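Long-range contacts in activator of Hsp90 ATPase homologue 1/2-like C-terminal domain-containing protein (Rhodobacter sphaeroides, PDB 3PU2), which is of unknown function but belongs to the AHA1 family and has a Bet v 1-like fold, whose members often hold hydrophobic ligands in a central cavity: residues R88-E93 / E103-L108; L15-H20 / L119-D124; M49-F54 / R63-G68; P39-A44 / E145-L150; A23-L28 / G115-A120. All blocks are in the same frame, centred on the assembly; numbering follows the deposited sequence.

The five contacts illustrate how a helix-grip fold is assembled: one antiparallel sheet bent round the long C-terminal helix 139-156. Contacts 1, 2 and 3 are strand pairs of that sheet. Contacts 1 and 2 lie side by side, centres about 11 Å apart, because strands 104-113 and 116-124 are neighbours; contact 3 sits at the far edge, its centre about 22 Å from that of contact 2. Contact 4 brings the loop before strand 49-54 onto the helix, and contact 5 sets the start of helix 25-33 on strand 116-124. Contact 3 precedes contact 1 along the chain, both nested within the loops closed by contacts 4 and 5, so distant segments close round local hairpins.

Contact 1 (R88-E93 / E103-L108); sequences RLIHSE and ETLVTL
H91 and V106 form a hydrogen-bonded pair in the antiparallel hairpin of strands 88-93 and 104-113. L89 with L108 and E93 with T104 are the other hydrogen-bonded pairs, and the bond from V106 N to H91 O is 2.9 Å long. Between these rungs the CA-H groups of I90 and S92 lean on the carbonyls of V106 and T104. A weak bond from T104 OG1 to E93 O supplements the ladder at its end.

Carbon contacts divide between the two faces. On the face of L89, H91 and E93, L89 CD2 meets L108 CD1 at 3.9 Å, and V106 CB rides over the H91 imidazole, 4.1 Å from its centroid, a CH-pi contact. H91 reaches that place with CG between its backbone N and carbonyl carbon (chi1 68°). On the other face I90 CG2 packs at 4.0 Å against L105 CG. A serine in place of L105, lacking the isobutyl group, would probably open a gap beside I90 CG2.

Two polar ends, those of R88 and S92, find partners on strand 73-84: R88 forms a salt bridge with E84 and S92 OG bonds to the backbone of R79. Backbone bonding thus fixes the register, while carbon-to-carbon and CH-pi packing on both faces depends on shape more than on charge.

Contact 2 (L15-H20 / L119-D124); sequences LEFRRH and LAMAVD
F17 and M121 sit opposite each other in a hydrogen-bonded pair of the antiparallel sheet of this helix-grip fold, where strand 14-21 lies beside strand 116-124. The packed side carries L15, F17, R19, L119, M121 and V123 and faces helix 139-156. There the selenomethionine methyl CE of M121 comes to 4.2 Å from CD2 of F17. On this face the F17 ring lies beside its own backbone N, with CG anti to the carbonyl carbon (chi1 -56°), and M139 of the helix also touches it. R19 belongs to the same face, but its guanidinium runs on to a salt bridge with D151.

The other face is sparser: E16 and R18 stand against the small A122 and A120, and their chains lead off from the partner strand. R18 is exposed, and its guanidinium makes a long, weak ion pair with E118. Six backbone bonds tie the two strands together, among them M121 N to F17 O, 2.8 Å.

Contact 3 (M49-F54 / R63-G68); sequences MTECVF and RQVWTG
M49, a selenomethionine, lays its side chain alongside the indole of W66. Its CG stands anti to the backbone N, the next torsion is extended, and the chain bends only at the selenium (chi3 -86°). CG lies off-centre over the five-membered ring, 4.3 Å from its centroid, and SE approaches the same ring obliquely in a Met-aromatic contact. The indole itself is held by a hydrogen bond from W66 NE1 to L42 O.

These residues belong to the hairpin at one edge of the sheet, strands 49-54 and 61-67, interrupted by a classic beta bulge: T50 and E51 both face V65. V65 O is consequently gripped twice, by T50 N at 2.8 Å and by a longer bond from E51 N.

At the bulge the T50 side chain crosses that of T67 at about a right angle. T50 OG1 lies between its own backbone N and carbonyl carbon (chi1 44°) and shares a 2.7 Å hydrogen bond with T67 OG1. On the face of E51, V53 and R63, the E51 chain is extended and brings OE2 to 3.5 Å from R63 CG. The carboxylate and guanidinium planes stand 77° apart, and OE1 remains 4.5 Å from R63 NE, too far for a salt bridge.

Contact 4 (P39-A44 / E145-L150); sequences PAWLFA and EAYRHL
W41 presses its indole against helix 139-156, the long helix gripped by the sheet in this Bet v 1-like fold, from the loop that leads into strand 49-54. L150 lies beside it, with CD1 over the five-membered ring, 3.9 Å from the centroid and only 5° off the normal. W41 CG stands between its backbone N and carbonyl carbon (chi1 68°), which lays the indole against L42, whose CB covers the opposite face. A146 O sits at the edge by CE3; separately, CZ3 touches Y147 CD1 at 3.9 Å. W41 NE1 donates to A31 O of helix 25-33. Replacing W41 by an alanine would probably leave L150 facing a gap and A31 O without its indole N-H partner.

The neighbouring F43 makes an offset stack with H149: the planes are 9° apart and the centroids 4.3 Å. F43 CZ lies over the imidazole, whose other face is backed by E145 O. The edge of the imidazole meets the loop, where H149 ND1 donates to a lone pair of W41 O at 2.9 Å.

Contact 5 (A23-L28 / G115-A120); sequences ATPEQL and GGTELA
T117 is the hub of the meeting between the start of helix 25-33 and strand 116-124, and its two branches do different work. The hydroxyl OG1 donates to A23 O at 2.6 Å, reaching the oxygen 16° out of the carbonyl plane. The methyl CG2, anti to the backbone N, turns to the helix and meets L28 CD2 at 3.7 Å. P25 closes in on the hydroxyl as well, its CD 3.2 Å from T117 OG1; its ring nitrogen has no hydrogen to offer.

L28 leans across the strand from the first turn of the helix. Its CD2 touches T117 and, more loosely at 4.5 Å, L119 CB, while F21 and L110 of the sheet and L150 of helix 139-156 also touch it.

A23 gives its carbonyl to T117 and leads into T24, the N-cap. T24 and Q27 form a capping box: T24 N donates to Q27 OE1 at 2.9 Å, and the return bond from Q27 N to T24 OG1 is weak. The contact therefore joins a capped helix start to the sheet through one polar clasp on the residue just before the cap and apolar touches from L28: T117 offers a polar and an apolar branch, so one residue meets both the loop carbonyl and the helix's leucine.

Contact 1 (R88-E93 / E103-L108)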
# COMPACT_ATOMS: atom_id res chain seq x y z
N ARG A 88 10.35 6.73 -5.00
CA ARG A 88 9.02 7.11 -5.41
C ARG A 88 8.34 6.15 -6.36
O ARG A 88 8.98 5.56 -7.23
CB ARG A 88 9.07 8.51 -6.04
CG ARG A 88 7.78 9.27 -5.93
CD ARG A 88 7.92 10.71 -6.37
NE ARG A 88 8.21 10.84 -7.79
CZ ARG A 88 7.73 11.82 -8.55
NH1 ARG A 88 6.94 12.74 -8.03
NH2 ARG A 88 8.04 11.87 -9.84
N LEU A 89 7.04 5.97 -6.17
CA LEU A 89 6.25 5.10 -7.03
C LEU A 89 4.83 5.64 -7.00
O LEU A 89 4.31 6.03 -5.95
CB LEU A 89 6.25 3.65 -6.54
CG LEU A 89 5.42 2.71 -7.42
CD1 LEU A 89 6.32 1.93 -8.32
CD2 LEU A 89 4.64 1.74 -6.54
N ILE A 90 4.22 5.68 -8.17
CA ILE A 90 2.86 6.18 -8.29
C ILE A 90 2.08 5.22 -9.17
O ILE A 90 2.55 4.80 -10.25
CB ILE A 90 2.85 7.55 -8.96
CG1 ILE A 90 3.74 8.52 -8.18
CG2 ILE A 90 1.42 8.06 -9.07
CD1 ILE A 90 3.89 9.89 -8.81
N HIS A 91 0.91 4.83 -8.70
CA HIS A 91 0.08 3.95 -9.49
C HIS A 91 -1.36 4.26 -9.19
O HIS A 91 -1.68 4.93 -8.20
CB HIS A 91 0.36 2.48 -9.18
CG HIS A 91 -0.05 2.05 -7.80
ND1 HIS A 91 0.84 1.96 -6.75
CD2 HIS A 91 -1.25 1.65 -7.31
CE1 HIS A 91 0.21 1.53 -5.67
NE2 HIS A 91 -1.06 1.33 -5.98
N SER A 92 -2.23 3.78 -10.05
CA SER A 92 -3.65 3.99 -9.85
C SER A 92 -4.14 2.70 -9.19
O SER A 92 -3.47 1.68 -9.26
CB SER A 92 -4.33 4.20 -11.20
OG SER A 92 -3.96 3.18 -12.12
N GLU A 93 -5.28 2.77 -8.52
CA GLU A 93 -5.87 1.59 -7.89
C GLU A 93 -7.36 1.65 -8.13
O GLU A 93 -7.95 2.74 -8.16
CB GLU A 93 -5.63 1.58 -6.38
CG GLU A 93 -4.37 0.90 -5.89
CD GLU A 93 -4.47 0.52 -4.40
OE1 GLU A 93 -5.44 0.96 -3.73
OE2 GLU A 93 -3.58 -0.20 -3.90
N GLU A 103 -11.77 5.35 -9.06
CA GLU A 103 -10.35 5.09 -9.27
C GLU A 103 -9.51 6.00 -8.37
O GLU A 103 -9.79 7.19 -8.27
CB GLU A 103 -9.96 5.32 -10.74
CG GLU A 103 -8.62 4.68 -11.13
CD GLU A 103 -8.45 4.50 -12.65
OE1 GLU A 103 -9.43 4.11 -13.32
OE2 GLU A 103 -7.33 4.73 -13.16
N THR A 104 -8.50 5.46 -7.71
CA THR A 104 -7.67 6.28 -6.82
C THR A 104 -6.21 6.32 -7.26
O THR A 104 -5.71 5.40 -7.93
CB THR A 104 -7.70 5.76 -5.36
OG1 THR A 104 -7.15 4.44 -5.29
CG2 THR A 104 -9.13 5.72 -4.83
N LEU A 105 -5.51 7.39 -6.89
CA LEU A 105 -4.09 7.51 -7.24
C LEU A 105 -3.28 7.47 -5.95
O LEU A 105 -3.45 8.32 -5.07
CB LEU A 105 -3.81 8.82 -7.97
CG LEU A 105 -2.43 8.86 -8.63
CD1 LEU A 105 -2.52 8.28 -10.03
CD2 LEU A 105 -1.94 10.30 -8.68
N VAL A 106 -2.39 6.49 -5.86
CA VAL A 106 -1.57 6.26 -4.68
C VAL A 106 -0.12 6.64 -4.86
O VAL A 106 0.54 6.19 -5.79
CB VAL A 106 -1.62 4.79 -4.31
CG1 VAL A 106 -0.89 4.56 -3.03
CG2 VAL A 106 -3.06 4.34 -4.20
N THR A 107 0.39 7.44 -3.93
CA THR A 107 1.77 7.91 -4.00
C THR A 107 2.62 7.43 -2.82
O THR A 107 2.29 7.67 -1.67
CB THR A 107 1.79 9.46 -4.02
OG1 THR A 107 0.78 9.93 -4.92
CG2 THR A 107 3.15 9.98 -4.46
N LEU A 108 3.72 6.76 -3.13
CA LEU A 108 4.61 6.26 -2.10
C LEU A 108 5.96 6.95 -2.22
O LEU A 108 6.60 6.91 -3.27
CB LEU A 108 4.83 4.75 -2.23
CG LEU A 108 3.59 3.86 -2.27
CD1 LEU A 108 4.00 2.49 -2.77
CD2 LEU A 108 2.91 3.78 -0.91

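Contact 2 (L15-H20 / L119-D124)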
# COMPACT_ATOMS: atom_id res chain seq x y z
N LEU A 15 -5.79 11.52 1.43
CA LEU A 15 -5.44 10.93 2.72
C LEU A 15 -3.95 10.69 2.77
O LEU A 15 -3.35 10.21 1.81
CB LEU A 15 -6.19 9.61 2.95
CG LEU A 15 -7.63 9.78 3.45
CD1 LEU A 15 -8.35 8.43 3.47
CD2 LEU A 15 -7.61 10.39 4.83
N GLU A 16 -3.34 11.05 3.90
CA GLU A 16 -1.91 10.90 4.06
C GLU A 16 -1.55 10.00 5.24
O GLU A 16 -2.26 9.96 6.23
CB GLU A 16 -1.28 12.29 4.23
CG GLU A 16 -1.34 13.17 2.97
CD GLU A 16 -1.14 14.66 3.25
OE1 GLU A 16 -0.36 15.00 4.17
OE2 GLU A 16 -1.75 15.48 2.54
N PHE A 17 -0.44 9.28 5.11
CA PHE A 17 0.03 8.38 6.16
C PHE A 17 1.55 8.37 6.12
O PHE A 17 2.15 8.59 5.07
CB PHE A 17 -0.48 6.94 5.93
CG PHE A 17 -1.97 6.82 5.80
CD1 PHE A 17 -2.77 6.69 6.92
CD2 PHE A 17 -2.57 6.85 4.55
CE1 PHE A 17 -4.16 6.58 6.80
CE2 PHE A 17 -3.96 6.74 4.42
CZ PHE A 17 -4.75 6.61 5.55
N ARG A 18 2.16 8.12 7.27
CA ARG A 18 3.61 8.06 7.38
C ARG A 18 3.95 6.99 8.41
O ARG A 18 3.27 6.86 9.42
CB ARG A 18 4.17 9.42 7.84
CG ARG A 18 3.88 10.57 6.89
CD ARG A 18 4.76 11.78 7.18
NE ARG A 18 4.44 12.41 8.46
CZ ARG A 18 5.08 13.46 8.96
NH1 ARG A 18 6.09 14.00 8.28
NH2 ARG A 18 4.72 13.97 10.12
N ARG A 19 5.00 6.23 8.15
CA ARG A 19 5.39 5.17 9.06
C ARG A 19 6.88 4.87 8.96
O ARG A 19 7.45 4.84 7.87
CB ARG A 19 4.56 3.92 8.74
CG ARG A 19 5.03 2.63 9.41
CD ARG A 19 4.40 2.38 10.78
NE ARG A 19 4.18 0.94 10.94
CZ ARG A 19 4.76 0.17 11.85
NH1 ARG A 19 5.63 0.68 12.72
NH2 ARG A 19 4.48 -1.12 11.87
N HIS A 20 7.51 4.64 10.10
CA HIS A 20 8.93 4.33 10.15
C HIS A 20 9.14 2.83 9.98
O HIS A 20 8.31 2.02 10.40
CB HIS A 20 9.52 4.77 11.48
CG HIS A 20 11.00 4.56 11.58
ND1 HIS A 20 11.91 5.31 10.86
CD2 HIS A 20 11.72 3.69 12.32
CE1 HIS A 20 13.13 4.90 11.15
NE2 HIS A 20 13.05 3.92 12.04
N LEU A 119 8.16 5.77 5.35
CA LEU A 119 7.29 5.61 4.19
C LEU A 119 6.17 6.62 4.26
O LEU A 119 5.37 6.60 5.20
CB LEU A 119 6.69 4.21 4.14
CG LEU A 119 5.63 3.95 3.05
CD1 LEU A 119 6.25 4.13 1.68
CD2 LEU A 119 5.08 2.54 3.16
N ALA A 120 6.14 7.51 3.28
CA ALA A 120 5.09 8.52 3.19
C ALA A 120 4.16 8.04 2.08
O ALA A 120 4.59 7.79 0.95
CB ALA A 120 5.68 9.87 2.86
N MSE A 121 2.88 7.90 2.41
CA MSE A 121 1.89 7.45 1.46
C MSE A 121 0.70 8.40 1.38
O MSE A 121 0.23 8.91 2.39
CB MSE A 121 1.40 6.05 1.85
CG MSE A 121 0.22 5.58 1.02
SE MSE A 121 -0.21 3.72 1.26
CE MSE A 121 -2.10 3.92 1.56
N ALA A 122 0.22 8.63 0.16
CA ALA A 122 -0.91 9.51 -0.08
C ALA A 122 -1.85 8.87 -1.10
O ALA A 122 -1.41 8.23 -2.07
CB ALA A 122 -0.44 10.83 -0.60
N VAL A 123 -3.15 9.07 -0.88
CA VAL A 123 -4.15 8.51 -1.77
C VAL A 123 -5.09 9.63 -2.16
O VAL A 123 -5.73 10.23 -1.30
CB VAL A 123 -4.95 7.38 -1.06
CG1 VAL A 123 -5.91 6.73 -2.03
CG2 VAL A 123 -4.00 6.35 -0.52
N ASP A 124 -5.14 9.95 -3.46
CA ASP A 124 -6.03 11.00 -3.93
C ASP A 124 -7.28 10.29 -4.42
O ASP A 124 -7.20 9.36 -5.21
CB ASP A 124 -5.41 11.78 -5.09
CG ASP A 124 -4.27 12.68 -4.66
OD1 ASP A 124 -4.45 13.45 -3.69
OD2 ASP A 124 -3.20 12.61 -5.31

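Contact 3 (M49-F54 / R63-G68)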
# COMPACT_ATOMS: atom_id res chain seq x y z
N MSE A 49 -3.17 -13.18 0.56
CA MSE A 49 -3.07 -12.73 -0.82
C MSE A 49 -2.84 -13.95 -1.69
O MSE A 49 -1.84 -14.64 -1.53
CB MSE A 49 -1.93 -11.73 -0.99
CG MSE A 49 -2.00 -10.94 -2.29
SE MSE A 49 -0.61 -9.63 -2.46
CE MSE A 49 -1.50 -8.21 -1.53
N THR A 50 -3.77 -14.22 -2.60
CA THR A 50 -3.67 -15.39 -3.46
C THR A 50 -3.14 -15.11 -4.86
O THR A 50 -2.66 -16.02 -5.52
CB THR A 50 -5.02 -16.14 -3.54
OG1 THR A 50 -6.08 -15.21 -3.70
CG2 THR A 50 -5.26 -16.93 -2.27
N GLU A 51 -3.24 -13.86 -5.32
CA GLU A 51 -2.71 -13.50 -6.64
C GLU A 51 -2.00 -12.16 -6.54
O GLU A 51 -2.53 -11.20 -5.99
CB GLU A 51 -3.79 -13.40 -7.71
CG GLU A 51 -3.20 -13.47 -9.13
CD GLU A 51 -4.20 -13.07 -10.22
OE1 GLU A 51 -5.40 -13.44 -10.11
OE2 GLU A 51 -3.77 -12.41 -11.20
N CYS A 52 -0.79 -12.10 -7.07
CA CYS A 52 -0.06 -10.85 -6.98
C CYS A 52 0.85 -10.55 -8.15
O CYS A 52 1.94 -11.11 -8.29
CB CYS A 52 0.74 -10.81 -5.69
SG CYS A 52 1.41 -9.16 -5.36
N VAL A 53 0.38 -9.65 -8.99
CA VAL A 53 1.13 -9.19 -10.15
C VAL A 53 1.49 -7.74 -9.86
O VAL A 53 0.62 -6.92 -9.59
CB VAL A 53 0.26 -9.27 -11.43
CG1 VAL A 53 1.03 -8.70 -12.63
CG2 VAL A 53 -0.17 -10.71 -11.67
N PHE A 54 2.78 -7.45 -9.89
CA PHE A 54 3.27 -6.10 -9.64
C PHE A 54 4.50 -5.92 -10.53
O PHE A 54 5.43 -6.74 -10.51
CB PHE A 54 3.64 -5.93 -8.17
CG PHE A 54 3.52 -4.52 -7.65
CD1 PHE A 54 2.36 -4.09 -7.01
CD2 PHE A 54 4.58 -3.64 -7.77
CE1 PHE A 54 2.28 -2.80 -6.49
CE2 PHE A 54 4.49 -2.35 -7.24
CZ PHE A 54 3.34 -1.93 -6.60
N ARG A 63 -2.08 -6.22 -10.21
CA ARG A 63 -3.27 -7.05 -10.05
C ARG A 63 -3.14 -7.79 -8.73
O ARG A 63 -2.18 -8.53 -8.54
CB ARG A 63 -3.38 -8.02 -11.23
CG ARG A 63 -4.55 -9.01 -11.16
CD ARG A 63 -5.86 -8.31 -10.81
NE ARG A 63 -6.97 -9.26 -10.70
CZ ARG A 63 -8.19 -8.95 -10.27
NH1 ARG A 63 -8.47 -7.71 -9.90
NH2 ARG A 63 -9.13 -9.88 -10.21
N GLN A 64 -4.08 -7.58 -7.81
CA GLN A 64 -4.05 -8.23 -6.49
C GLN A 64 -5.38 -8.86 -6.13
O GLN A 64 -6.45 -8.28 -6.37
CB GLN A 64 -3.65 -7.21 -5.42
CG GLN A 64 -2.32 -6.54 -5.72
CD GLN A 64 -1.88 -5.50 -4.69
OE1 GLN A 64 -2.56 -4.51 -4.46
NE2 GLN A 64 -0.72 -5.73 -4.09
N VAL A 65 -5.32 -10.07 -5.56
CA VAL A 65 -6.52 -10.77 -5.15
C VAL A 65 -6.38 -11.45 -3.80
O VAL A 65 -5.45 -12.21 -3.56
CB VAL A 65 -6.96 -11.88 -6.17
CG1 VAL A 65 -8.28 -12.56 -5.71
CG2 VAL A 65 -7.15 -11.26 -7.58
N TRP A 66 -7.32 -11.17 -2.92
CA TRP A 66 -7.32 -11.77 -1.61
C TRP A 66 -8.52 -12.72 -1.55
O TRP A 66 -9.61 -12.41 -2.07
CB TRP A 66 -7.44 -10.69 -0.54
CG TRP A 66 -6.28 -9.76 -0.51
CD1 TRP A 66 -5.12 -9.91 0.21
CD2 TRP A 66 -6.15 -8.53 -1.22
NE1 TRP A 66 -4.29 -8.83 0.01
CE2 TRP A 66 -4.90 -7.97 -0.87
CE3 TRP A 66 -6.98 -7.83 -2.11
CZ2 TRP A 66 -4.46 -6.75 -1.38
CZ3 TRP A 66 -6.54 -6.63 -2.61
CH2 TRP A 66 -5.29 -6.10 -2.24
N THR A 67 -8.31 -13.87 -0.95
CA THR A 67 -9.36 -14.85 -0.79
C THR A 67 -9.63 -15.02 0.69
O THR A 67 -8.73 -15.34 1.48
CB THR A 67 -8.96 -16.20 -1.33
OG1 THR A 67 -8.39 -16.04 -2.63
CG2 THR A 67 -10.20 -17.10 -1.38
N GLY A 68 -10.88 -14.82 1.06
CA GLY A 68 -11.26 -14.96 2.46
C GLY A 68 -11.80 -16.33 2.79
O GLY A 68 -11.73 -17.25 1.96

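Contact 4 (P39-A44 / E145-L150)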
# COMPACT_ATOMS: atom_id res chain seq x y z
N PRO A 39 2.84 -10.80 -0.63
CA PRO A 39 1.87 -11.70 -0.00
C PRO A 39 2.18 -12.02 1.46
O PRO A 39 1.27 -12.30 2.25
CB PRO A 39 1.97 -12.96 -0.88
CG PRO A 39 2.31 -12.41 -2.21
CD PRO A 39 3.37 -11.39 -1.87
N ALA A 40 3.46 -11.96 1.81
CA ALA A 40 3.90 -12.27 3.16
C ALA A 40 3.63 -11.19 4.22
O ALA A 40 4.01 -11.36 5.37
CB ALA A 40 5.37 -12.62 3.13
N TRP A 41 2.98 -10.10 3.84
CA TRP A 41 2.67 -9.06 4.82
C TRP A 41 1.43 -8.23 4.50
O TRP A 41 0.65 -7.90 5.40
CB TRP A 41 3.84 -8.10 5.01
CG TRP A 41 4.16 -7.25 3.84
CD1 TRP A 41 4.97 -7.56 2.78
CD2 TRP A 41 3.67 -5.93 3.59
NE1 TRP A 41 5.02 -6.51 1.89
CE2 TRP A 41 4.23 -5.50 2.36
CE3 TRP A 41 2.81 -5.07 4.28
CZ2 TRP A 41 3.95 -4.24 1.82
CZ3 TRP A 41 2.53 -3.81 3.73
CH2 TRP A 41 3.11 -3.41 2.51
N LEU A 42 1.24 -7.89 3.23
CA LEU A 42 0.10 -7.09 2.82
C LEU A 42 -1.21 -7.87 2.65
O LEU A 42 -1.64 -8.16 1.54
CB LEU A 42 0.43 -6.36 1.52
CG LEU A 42 -0.70 -5.49 0.96
CD1 LEU A 42 -1.14 -4.46 1.99
CD2 LEU A 42 -0.19 -4.81 -0.31
N PHE A 43 -1.82 -8.19 3.78
CA PHE A 43 -3.07 -8.93 3.81
C PHE A 43 -3.76 -8.64 5.14
O PHE A 43 -3.11 -8.21 6.09
CB PHE A 43 -2.78 -10.42 3.71
CG PHE A 43 -2.03 -10.97 4.87
CD1 PHE A 43 -2.69 -11.51 5.96
CD2 PHE A 43 -0.63 -10.93 4.88
CE1 PHE A 43 -1.98 -12.02 7.06
CE2 PHE A 43 0.10 -11.44 5.98
CZ PHE A 43 -0.58 -11.98 7.07
N ALA A 44 -5.07 -8.85 5.20
CA ALA A 44 -5.79 -8.63 6.45
C ALA A 44 -6.11 -9.99 7.08
O ALA A 44 -5.89 -11.03 6.46
CB ALA A 44 -7.06 -7.85 6.20
N GLU A 145 -2.11 -2.91 10.69
CA GLU A 145 -1.97 -4.33 10.97
C GLU A 145 -1.02 -4.92 9.92
O GLU A 145 -0.22 -5.83 10.22
CB GLU A 145 -3.34 -5.02 10.90
CG GLU A 145 -3.32 -6.54 11.06
CD GLU A 145 -4.71 -7.17 11.01
OE1 GLU A 145 -5.44 -6.94 10.01
OE2 GLU A 145 -5.08 -7.90 11.96
N ALA A 146 -1.08 -4.41 8.70
CA ALA A 146 -0.22 -4.90 7.64
C ALA A 146 1.22 -4.48 7.88
O ALA A 146 2.13 -5.30 7.75
CB ALA A 146 -0.70 -4.40 6.28
N TYR A 147 1.44 -3.21 8.21
CA TYR A 147 2.81 -2.75 8.46
C TYR A 147 3.43 -3.55 9.60
O TYR A 147 4.63 -3.87 9.57
CB TYR A 147 2.83 -1.26 8.76
CG TYR A 147 2.47 -0.43 7.56
CD1 TYR A 147 2.80 -0.85 6.27
CD2 TYR A 147 1.80 0.79 7.70
CE1 TYR A 147 2.46 -0.09 5.16
CE2 TYR A 147 1.46 1.55 6.59
CZ TYR A 147 1.79 1.11 5.33
OH TYR A 147 1.47 1.86 4.24
N ARG A 148 2.61 -3.90 10.59
CA ARG A 148 3.10 -4.70 11.70
C ARG A 148 3.63 -6.00 11.10
O ARG A 148 4.70 -6.48 11.46
CB ARG A 148 1.96 -4.98 12.68
CG ARG A 148 2.43 -5.37 14.07
CD ARG A 148 1.29 -5.31 15.09
NE ARG A 148 0.82 -3.95 15.33
CZ ARG A 148 -0.28 -3.42 14.79
NH1 ARG A 148 -1.02 -4.14 13.97
NH2 ARG A 148 -0.63 -2.18 15.08
N HIS A 149 2.89 -6.57 10.16
CA HIS A 149 3.32 -7.79 9.48
C HIS A 149 4.66 -7.55 8.81
O HIS A 149 5.56 -8.40 8.88
CB HIS A 149 2.32 -8.17 8.39
CG HIS A 149 0.99 -8.61 8.91
ND1 HIS A 149 -0.16 -8.52 8.16
CD2 HIS A 149 0.64 -9.17 10.09
CE1 HIS A 149 -1.17 -9.02 8.85
NE2 HIS A 149 -0.71 -9.42 10.03
N LEU A 150 4.78 -6.40 8.15
CA LEU A 150 5.98 -6.03 7.44
C LEU A 150 7.17 -5.90 8.38
O LEU A 150 8.29 -6.27 8.04
CB LEU A 150 5.76 -4.72 6.67
CG LEU A 150 6.91 -4.21 5.79
CD1 LEU A 150 7.47 -5.35 4.95
CD2 LEU A 150 6.41 -3.07 4.91

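Contact 5 (A23-L28 / G115-A120)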
# COMPACT_ATOMS: atom_id res chain seq x y z
N ALA A 23 14.83 -0.52 8.10
CA ALA A 23 15.47 -1.14 6.95
C ALA A 23 15.90 -0.10 5.92
O ALA A 23 15.35 0.99 5.88
CB ALA A 23 14.53 -2.15 6.31
N THR A 24 16.88 -0.43 5.10
CA THR A 24 17.35 0.50 4.09
C THR A 24 16.28 0.60 3.01
O THR A 24 15.67 -0.40 2.63
CB THR A 24 18.66 0.03 3.44
OG1 THR A 24 18.39 -1.08 2.58
CG2 THR A 24 19.65 -0.40 4.50
N PRO A 25 16.06 1.81 2.48
CA PRO A 25 15.04 1.99 1.43
C PRO A 25 15.11 0.96 0.31
O PRO A 25 14.11 0.67 -0.33
CB PRO A 25 15.28 3.43 0.96
CG PRO A 25 16.72 3.69 1.32
CD PRO A 25 16.84 3.04 2.67
N GLU A 26 16.29 0.40 0.08
CA GLU A 26 16.46 -0.60 -0.97
C GLU A 26 15.73 -1.88 -0.61
O GLU A 26 15.27 -2.62 -1.48
CB GLU A 26 17.95 -0.92 -1.17
CG GLU A 26 18.81 0.19 -1.76
CD GLU A 26 18.86 1.45 -0.89
OE1 GLU A 26 18.66 1.34 0.34
OE2 GLU A 26 19.12 2.54 -1.44
N GLN A 27 15.64 -2.15 0.69
CA GLN A 27 14.98 -3.36 1.16
C GLN A 27 13.50 -3.10 1.26
O GLN A 27 12.69 -3.97 0.97
CB GLN A 27 15.50 -3.75 2.54
CG GLN A 27 16.99 -3.97 2.62
CD GLN A 27 17.43 -4.19 4.04
OE1 GLN A 27 17.20 -3.34 4.91
NE2 GLN A 27 18.07 -5.32 4.30
N LEU A 28 13.15 -1.89 1.67
CA LEU A 28 11.75 -1.56 1.80
C LEU A 28 11.07 -1.54 0.43
O LEU A 28 9.94 -1.99 0.29
CB LEU A 28 11.59 -0.21 2.48
CG LEU A 28 10.17 0.01 2.99
CD1 LEU A 28 9.76 -1.19 3.81
CD2 LEU A 28 10.07 1.28 3.82
N GLY A 115 17.48 5.70 11.81
CA GLY A 115 16.84 4.51 12.34
C GLY A 115 16.54 3.52 11.24
O GLY A 115 16.63 2.30 11.44
N GLY A 116 16.19 4.04 10.06
CA GLY A 116 15.89 3.21 8.91
C GLY A 116 15.27 4.10 7.84
O GLY A 116 15.91 5.02 7.34
N THR A 117 14.02 3.81 7.48
CA THR A 117 13.33 4.48 6.37
C THR A 117 11.96 4.97 6.83
O THR A 117 11.37 4.42 7.74
CB THR A 117 13.11 3.51 5.16
OG1 THR A 117 14.37 3.06 4.65
CG2 THR A 117 12.35 4.20 4.04
N GLU A 118 11.47 6.03 6.20
CA GLU A 118 10.14 6.52 6.53
C GLU A 118 9.32 6.41 5.26
O GLU A 118 9.74 6.88 4.20
CB GLU A 118 10.16 7.98 6.97
CG GLU A 118 8.76 8.57 7.08
CD GLU A 118 8.76 10.00 7.58
OE1 GLU A 118 9.78 10.69 7.40
OE2 GLU A 118 7.72 10.44 8.13
N LEU A 119 8.16 5.77 5.35
CA LEU A 119 7.29 5.61 4.19
C LEU A 119 6.17 6.62 4.26
O LEU A 119 5.37 6.60 5.20
CB LEU A 119 6.69 4.21 4.14
CG LEU A 119 5.63 3.95 3.05
CD1 LEU A 119 6.25 4.13 1.68
CD2 LEU A 119 5.08 2.54 3.16
N ALA A 120 6.14 7.51 3.28
CA ALA A 120 5.09 8.52 3.19
C ALA A 120 4.16 8.04 2.08
O ALA A 120 4.59 7.79 0.95
CB ALA A 120 5.68 9.87 2.86